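Local coordinates for protein erythropoietin (Homo sapiens, PDB 1EER) that acts as the hormone that controls red-cell production, binding and dimerising its receptor to activate JAK2 and downstream STAT signalling, at residues A[72-77]-A[97-102]; A[65-70]-A[147-152]. The protein carries 5 engineered substitutions. All coordinates share one frame; numbering follows the deposited sequence.

Interaction 1: A[72-77]-A[97-102]; sequences EAVLRG and KAVSGL
In the four-helix bundle of this cytokine, helices 56-82 and 91-111 pack antiparallel, and Val74 meets Ala98, Val99 and Leu102 where the two run side by side. The axes of the short segments cross at -150° and come within 9.5 Å; the CA atoms of Val74 and Val99 lie 6.4 Å apart. No hydrogen bond links the segments, so the contact is purely apolar.

Val74 divides its work between two methyls. With CG1 anti to the backbone N (chi1 -171°), that branch is sent to the Ala98 side, where it touches Ala98 CB at 3.6 Å. It also brushes Val99 CG2 at 3.8 Å, the two valines lying alongside with reversed directions. At the exposed margin Leu75 lies athwart Val99, and its CD2 reaches Val99 CG1 at 3.9 Å. Tyr145 of helix 138-161 touches both Ala98 and Leu102. On its other side helix 91-111 meets the chain of another protein, where an acidic side chain forms a salt bridge with Lys97 NZ and a polar side chain hydrogen-bonds to the carbonyl oxygen of Ser100. Val74 and Leu102 reach for each other tip to tip: Val74 CG2 and Leu102 CD1 are only 3.3 Å apart, tighter than ordinary carbon contact.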
ATOM      1  N   GLU A  72      18.331  -9.152   7.185  1.00 24.33           N
ATOM      2  CA  GLU A  72      19.293  -9.363   8.260  1.00 25.11           C
ATOM      3  C   GLU A  72      19.249  -8.199   9.236  1.00 24.93           C
ATOM      4  O   GLU A  72      19.389  -8.391  10.448  1.00 24.00           O
ATOM      5  CB  GLU A  72      20.712  -9.497   7.701  1.00 27.42           C
ATOM      6  CG  GLU A  72      20.900 -10.611   6.687  1.00 35.84           C
ATOM      7  CD  GLU A  72      22.271 -10.566   6.028  1.00 37.99           C
ATOM      8  OE1 GLU A  72      23.256 -10.274   6.734  1.00 42.16           O
ATOM      9  OE2 GLU A  72      22.365 -10.819   4.807  1.00 40.42           O
ATOM     10  N   ALA A  73      19.058  -6.992   8.704  1.00 21.06           N
ATOM     11  CA  ALA A  73      18.999  -5.804   9.543  1.00 18.49           C
ATOM     12  C   ALA A  73      17.783  -5.876  10.461  1.00 19.28           C
ATOM     13  O   ALA A  73      17.868  -5.624  11.664  1.00 16.98           O
ATOM     14  CB  ALA A  73      18.925  -4.568   8.682  1.00 20.75           C
ATOM     15  N   VAL A  74      16.646  -6.237   9.886  1.00 23.77           N
ATOM     16  CA  VAL A  74      15.417  -6.341  10.656  1.00 23.44           C
ATOM     17  C   VAL A  74      15.509  -7.488  11.680  1.00 19.61           C
ATOM     18  O   VAL A  74      15.112  -7.334  12.841  1.00 18.62           O
ATOM     19  CB  VAL A  74      14.213  -6.541   9.698  1.00 21.39           C
ATOM     20  CG1 VAL A  74      12.899  -6.431  10.459  1.00 21.12           C
ATOM     21  CG2 VAL A  74      14.264  -5.495   8.590  1.00 21.63           C
ATOM     22  N   LEU A  75      16.036  -8.631  11.253  1.00 16.58           N
ATOM     23  CA  LEU A  75      16.177  -9.771  12.152  1.00 19.68           C
ATOM     24  C   LEU A  75      17.026  -9.354  13.347  1.00 23.60           C
ATOM     25  O   LEU A  75      16.673  -9.619  14.498  1.00 24.29           O
ATOM     26  CB  LEU A  75      16.819 -10.938  11.411  1.00 16.89           C
ATOM     27  CG  LEU A  75      15.857 -11.563  10.402  1.00 17.82           C
ATOM     28  CD1 LEU A  75      16.590 -12.489   9.463  1.00 15.86           C
ATOM     29  CD2 LEU A  75      14.777 -12.302  11.149  1.00 18.87           C
ATOM     30  N   ARG A  76      18.143  -8.684  13.077  1.00 27.56           N
ATOM     31  CA  ARG A  76      19.008  -8.215  14.151  1.00 26.18           C
ATOM     32  C   ARG A  76      18.221  -7.263  15.051  1.00 22.33           C
ATOM     33  O   ARG A  76      18.324  -7.315  16.270  1.00 25.04           O
ATOM     34  CB  ARG A  76      20.233  -7.501  13.577  1.00 28.30           C
ATOM     35  CG  ARG A  76      21.566  -8.090  14.039  1.00 38.27           C
ATOM     36  CD  ARG A  76      22.017  -7.491  15.367  1.00 37.99           C
ATOM     37  NE  ARG A  76      21.711  -8.365  16.498  1.00 40.94           N
ATOM     38  CZ  ARG A  76      22.292  -8.281  17.692  1.00 43.46           C
ATOM     39  NH1 ARG A  76      23.215  -7.359  17.922  1.00 44.64           N
ATOM     40  NH2 ARG A  76      21.953  -9.120  18.661  1.00 43.95           N
ATOM     41  N   GLY A  77      17.424  -6.392  14.444  1.00 24.46           N
ATOM     42  CA  GLY A  77      16.640  -5.465  15.232  1.00 24.15           C
ATOM     43  C   GLY A  77      15.665  -6.204  16.123  1.00 20.70           C
ATOM     44  O   GLY A  77      15.404  -5.803  17.258  1.00 21.05           O
ATOM     45  N   LYS A  97       5.851  -7.520  11.812  1.00 23.10           N
ATOM     46  CA  LYS A  97       5.266  -7.424  10.478  1.00 23.73           C
ATOM     47  C   LYS A  97       6.387  -7.335   9.423  1.00 20.49           C
ATOM     48  O   LYS A  97       6.276  -7.894   8.329  1.00 21.97           O
ATOM     49  CB  LYS A  97       4.371  -6.184  10.379  1.00 22.03           C
ATOM     50  CG  LYS A  97       3.130  -6.234  11.238  1.00 26.56           C
ATOM     51  CD  LYS A  97       2.684  -4.837  11.606  1.00 32.06           C
ATOM     52  CE  LYS A  97       1.225  -4.823  11.984  1.00 32.58           C
ATOM     53  NZ  LYS A  97       0.400  -5.413  10.906  1.00 42.90           N
ATOM     54  N   ALA A  98       7.462  -6.626   9.764  1.00 17.41           N
ATOM     55  CA  ALA A  98       8.603  -6.450   8.869  1.00 16.87           C
ATOM     56  C   ALA A  98       9.296  -7.785   8.620  1.00 15.24           C
ATOM     57  O   ALA A  98       9.603  -8.134   7.477  1.00 16.21           O
ATOM     58  CB  ALA A  98       9.589  -5.448   9.474  1.00 16.01           C
ATOM     59  N   VAL A  99       9.546  -8.529   9.692  1.00 16.46           N
ATOM     60  CA  VAL A  99      10.184  -9.832   9.563  1.00 13.93           C
ATOM     61  C   VAL A  99       9.269 -10.716   8.713  1.00 13.78           C
ATOM     62  O   VAL A  99       9.718 -11.425   7.809  1.00 15.61           O
ATOM     63  CB  VAL A  99      10.399 -10.493  10.954  1.00 18.80           C
ATOM     64  CG1 VAL A  99      10.892 -11.930  10.785  1.00 15.71           C
ATOM     65  CG2 VAL A  99      11.411  -9.683  11.764  1.00 18.58           C
ATOM     66  N   SER A 100       7.976 -10.645   9.005  1.00 15.61           N
ATOM     67  CA  SER A 100       6.972 -11.426   8.300  1.00 17.16           C
ATOM     68  C   SER A 100       6.847 -10.979   6.850  1.00 18.13           C
ATOM     69  O   SER A 100       6.838 -11.804   5.930  1.00 17.01           O
ATOM     70  CB  SER A 100       5.624 -11.275   9.007  1.00 17.35           C
ATOM     71  OG  SER A 100       4.580 -11.792   8.205  1.00 36.94           O
ATOM     72  N   GLY A 101       6.746  -9.666   6.654  1.00 17.54           N
ATOM     73  CA  GLY A 101       6.623  -9.117   5.314  1.00 18.01           C
ATOM     74  C   GLY A 101       7.840  -9.370   4.441  1.00 16.67           C
ATOM     75  O   GLY A 101       7.701  -9.777   3.286  1.00 17.39           O
ATOM     76  N   LEU A 102       9.034  -9.127   4.990  1.00 20.73           N
ATOM     77  CA  LEU A 102      10.278  -9.332   4.248  1.00 18.64           C
ATOM     78  C   LEU A 102      10.403 -10.784   3.823  1.00 14.14           C
ATOM     79  O   LEU A 102      10.905 -11.089   2.742  1.00 12.24           O
ATOM     80  CB  LEU A 102      11.489  -8.916   5.097  1.00 16.23           C
ATOM     81  CG  LEU A 102      11.799  -7.411   5.086  1.00 17.60           C
ATOM     82  CD1 LEU A 102      12.927  -7.094   6.046  1.00 15.53           C
ATOM     83  CD2 LEU A 102      12.176  -6.979   3.679  1.00 16.17           C
TER

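Interaction 2: A[65-70]-A[147-152]; sequences QGLALL and NFLRGK
Gly66 and Leu67 face Phe148 across two nearly antiparallel helices, whose short segments run at 169° to each other with axes 11.2 Å apart at closest approach. The Phe148 ring bridges that wide gap. A chi1 of -168° swings it straight out from its helix until its far end meets main chain: CZ lies 3.4 Å from Leu67 N and is also in contact with Gly66 C. The ring lies against the Gly66 backbone, with Phe148 CE2 3.8 Å from Gly66 CA. Leu67 N and Gly66 C approach the ring obliquely.

Leu67 is set roughly perpendicular to Phe148, its CD1 lying 3.9 Å from Phe148 CE1. The same methyl touches Leu149 CD2 at 4.1 Å, so one branch of Leu67 spans two successive residues of the facing helix. Leu70 and Phe148 overlap side by side, pointing opposite ways, and Leu70 CD1 rests 3.9 Å from Phe148 CB, at the root of the ring. Within its own helix, Lys152 lays CG over one face of the Phe148 ring, toward its rim, while its NZ forms a salt bridge with Glu62.

Away from this apolar face, Arg150 grips Asn147 side-on: NE and NH2 both donate to Asn147 OD1, each at 3.0 Å. Both residues also contact the chain of another protein, Arg150 NH2 through a salt bridge and Asn147 ND2 through a hydrogen bond, consistent with a receptor-binding surface. On the bundle side, Thr106 and Leu109 of helix 91-111 pack on Leu67, Leu16 and Ala19 of helix 9-25 cover Leu149, and from the loop after strand 34-41 Pro42 meets Leu70 and Thr44 meets Phe148.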
ATOM      1  N   GLN A  65      19.857  -8.468  -3.486  1.00 19.41           N
ATOM      2  CA  GLN A  65      20.867  -8.387  -2.451  1.00 20.76           C
ATOM      3  C   GLN A  65      20.471  -7.366  -1.396  1.00 23.44           C
ATOM      4  O   GLN A  65      20.616  -7.622  -0.202  1.00 27.52           O
ATOM      5  CB  GLN A  65      22.204  -8.014  -3.054  1.00 22.49           C
ATOM      6  CG  GLN A  65      22.775  -9.102  -3.898  1.00 25.48           C
ATOM      7  CD  GLN A  65      24.077  -8.699  -4.518  1.00 27.22           C
ATOM      8  OE1 GLN A  65      24.457  -9.201  -5.571  1.00 35.18           O
ATOM      9  NE2 GLN A  65      24.776  -7.781  -3.870  1.00 32.77           N
ATOM     10  N   GLY A  66      19.961  -6.217  -1.832  1.00 15.84           N
ATOM     11  CA  GLY A  66      19.557  -5.201  -0.880  1.00 11.56           C
ATOM     12  C   GLY A  66      18.527  -5.716   0.102  1.00 16.46           C
ATOM     13  O   GLY A  66      18.595  -5.435   1.301  1.00 14.18           O
ATOM     14  N   LEU A  67      17.560  -6.471  -0.416  1.00 24.55           N
ATOM     15  CA  LEU A  67      16.490  -7.053   0.398  1.00 21.31           C
ATOM     16  C   LEU A  67      17.052  -8.046   1.409  1.00 18.81           C
ATOM     17  O   LEU A  67      16.583  -8.114   2.547  1.00 17.52           O
ATOM     18  CB  LEU A  67      15.481  -7.764  -0.501  1.00 23.78           C
ATOM     19  CG  LEU A  67      14.111  -8.086   0.094  1.00 24.30           C
ATOM     20  CD1 LEU A  67      13.326  -6.796   0.311  1.00 21.69           C
ATOM     21  CD2 LEU A  67      13.376  -9.038  -0.845  1.00 20.16           C
ATOM     22  N   ALA A  68      18.054  -8.814   0.978  1.00 15.53           N
ATOM     23  CA  ALA A  68      18.702  -9.792   1.846  1.00 18.08           C
ATOM     24  C   ALA A  68      19.351  -9.090   3.037  1.00 16.19           C
ATOM     25  O   ALA A  68      19.196  -9.515   4.177  1.00 15.71           O
ATOM     26  CB  ALA A  68      19.747 -10.566   1.058  1.00 16.44           C
ATOM     27  N   LEU A  69      20.074  -8.006   2.767  1.00 16.27           N
ATOM     28  CA  LEU A  69      20.746  -7.240   3.810  1.00 14.70           C
ATOM     29  C   LEU A  69      19.704  -6.660   4.749  1.00 14.52           C
ATOM     30  O   LEU A  69      19.883  -6.647   5.971  1.00 16.67           O
ATOM     31  CB  LEU A  69      21.586  -6.131   3.157  1.00 20.80           C
ATOM     32  CG  LEU A  69      22.143  -4.911   3.901  1.00 21.57           C
ATOM     33  CD1 LEU A  69      22.651  -5.285   5.269  1.00 28.00           C
ATOM     34  CD2 LEU A  69      23.267  -4.316   3.067  1.00 20.02           C
ATOM     35  N   LEU A  70      18.607  -6.190   4.156  1.00 16.18           N
ATOM     36  CA  LEU A  70      17.484  -5.610   4.886  1.00 14.47           C
ATOM     37  C   LEU A  70      16.892  -6.634   5.857  1.00 14.11           C
ATOM     38  O   LEU A  70      16.629  -6.327   7.022  1.00 19.43           O
ATOM     39  CB  LEU A  70      16.400  -5.149   3.898  1.00 15.69           C
ATOM     40  CG  LEU A  70      15.843  -3.717   3.995  1.00 22.86           C
ATOM     41  CD1 LEU A  70      14.550  -3.619   3.199  1.00 19.85           C
ATOM     42  CD2 LEU A  70      15.588  -3.324   5.443  1.00 20.81           C
ATOM     43  N   ASN A 147      11.516   3.145   2.304  1.00 16.12           N
ATOM     44  CA  ASN A 147      12.136   3.702   1.107  1.00 17.15           C
ATOM     45  C   ASN A 147      12.598   2.612   0.149  1.00 16.24           C
ATOM     46  O   ASN A 147      12.528   2.782  -1.072  1.00 14.90           O
ATOM     47  CB  ASN A 147      13.324   4.602   1.480  1.00 19.98           C
ATOM     48  CG  ASN A 147      12.909   6.043   1.753  1.00 17.62           C
ATOM     49  OD1 ASN A 147      11.805   6.461   1.414  1.00 20.20           O
ATOM     50  ND2 ASN A 147      13.800   6.806   2.364  1.00 13.96           N
ATOM     51  N   PHE A 148      13.066   1.488   0.697  1.00 16.27           N
ATOM     52  CA  PHE A 148      13.524   0.380  -0.145  1.00 14.94           C
ATOM     53  C   PHE A 148      12.386  -0.334  -0.889  1.00 12.96           C
ATOM     54  O   PHE A 148      12.461  -0.559  -2.106  1.00 14.23           O
ATOM     55  CB  PHE A 148      14.295  -0.652   0.685  1.00 15.77           C
ATOM     56  CG  PHE A 148      15.036  -1.661  -0.151  1.00 18.80           C
ATOM     57  CD1 PHE A 148      14.386  -2.787  -0.644  1.00 18.91           C
ATOM     58  CD2 PHE A 148      16.383  -1.479  -0.457  1.00 23.93           C
ATOM     59  CE1 PHE A 148      15.062  -3.718  -1.427  1.00 20.84           C
ATOM     60  CE2 PHE A 148      17.071  -2.404  -1.241  1.00 22.54           C
ATOM     61  CZ  PHE A 148      16.409  -3.527  -1.727  1.00 23.85           C
ATOM     62  N   LEU A 149      11.339  -0.698  -0.156  1.00 15.64           N
ATOM     63  CA  LEU A 149      10.211  -1.402  -0.758  1.00 17.99           C
ATOM     64  C   LEU A 149       9.443  -0.512  -1.729  1.00 19.94           C
ATOM     65  O   LEU A 149       9.066  -0.941  -2.823  1.00 17.74           O
ATOM     66  CB  LEU A 149       9.240  -1.912   0.321  1.00 20.63           C
ATOM     67  CG  LEU A 149       9.728  -2.684   1.551  1.00 19.40           C
ATOM     68  CD1 LEU A 149       8.520  -3.107   2.362  1.00 21.27           C
ATOM     69  CD2 LEU A 149      10.555  -3.878   1.144  1.00 16.62           C
ATOM     70  N   ARG A 150       9.213   0.733  -1.326  1.00 18.75           N
ATOM     71  CA  ARG A 150       8.462   1.651  -2.162  1.00 19.26           C
ATOM     72  C   ARG A 150       9.324   2.214  -3.271  1.00 19.74           C
ATOM     73  O   ARG A 150       8.812   2.799  -4.224  1.00 20.61           O
ATOM     74  CB  ARG A 150       7.875   2.778  -1.305  1.00 16.01           C
ATOM     75  CG  ARG A 150       8.764   3.992  -1.154  1.00 13.47           C
ATOM     76  CD  ARG A 150       8.209   4.945  -0.122  1.00 12.81           C
ATOM     77  NE  ARG A 150       9.118   6.057   0.126  1.00 16.04           N
ATOM     78  CZ  ARG A 150       8.766   7.338   0.084  1.00 20.55           C
ATOM     79  NH1 ARG A 150       7.516   7.681  -0.196  1.00 21.35           N
ATOM     80  NH2 ARG A 150       9.670   8.280   0.312  1.00 21.76           N
ATOM     81  N   GLY A 151      10.633   2.002  -3.154  1.00 20.02           N
ATOM     82  CA  GLY A 151      11.564   2.514  -4.141  1.00 16.38           C
ATOM     83  C   GLY A 151      12.032   1.539  -5.204  1.00 14.84           C
ATOM     84  O   GLY A 151      11.259   1.128  -6.066  1.00 15.39           O
ATOM     85  N   LYS A 152      13.307   1.163  -5.149  1.00 15.49           N
ATOM     86  CA  LYS A 152      13.855   0.258  -6.142  1.00 16.25           C
ATOM     87  C   LYS A 152      13.142  -1.090  -6.193  1.00 13.62           C
ATOM     88  O   LYS A 152      13.073  -1.710  -7.253  1.00 17.75           O
ATOM     89  CB  LYS A 152      15.360   0.068  -5.921  1.00 15.71           C
ATOM     90  CG  LYS A 152      15.733  -0.690  -4.675  1.00 20.58           C
ATOM     91  CD  LYS A 152      17.236  -0.832  -4.585  1.00 22.85           C
ATOM     92  CE  LYS A 152      17.869   0.436  -4.028  1.00 20.48           C
ATOM     93  NZ  LYS A 152      19.205   0.706  -4.623  1.00 29.99           N
TER

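Overall arrangement
Helix 56-82 is common to both contacts: interaction 2 uses its 65-70 part and interaction 1 the next turns, 72-77. Its partners differ, helix 91-111 in interaction 1 and helix 138-161 in interaction 2. Along the chain the order is 65-70, 72-77, 97-102, 147-152, so interaction 1 falls between the two halves of interaction 2. Their centres are 12 Å apart, interaction 2 being about 2 Å from the centre of the chain and interaction 1 about 9 Å. They meet directly where Leu102 CD2 packs on Leu67 CD1 at 3.6 Å. One helix thus joins two others through a continuous apolar core of the four-helix bundle.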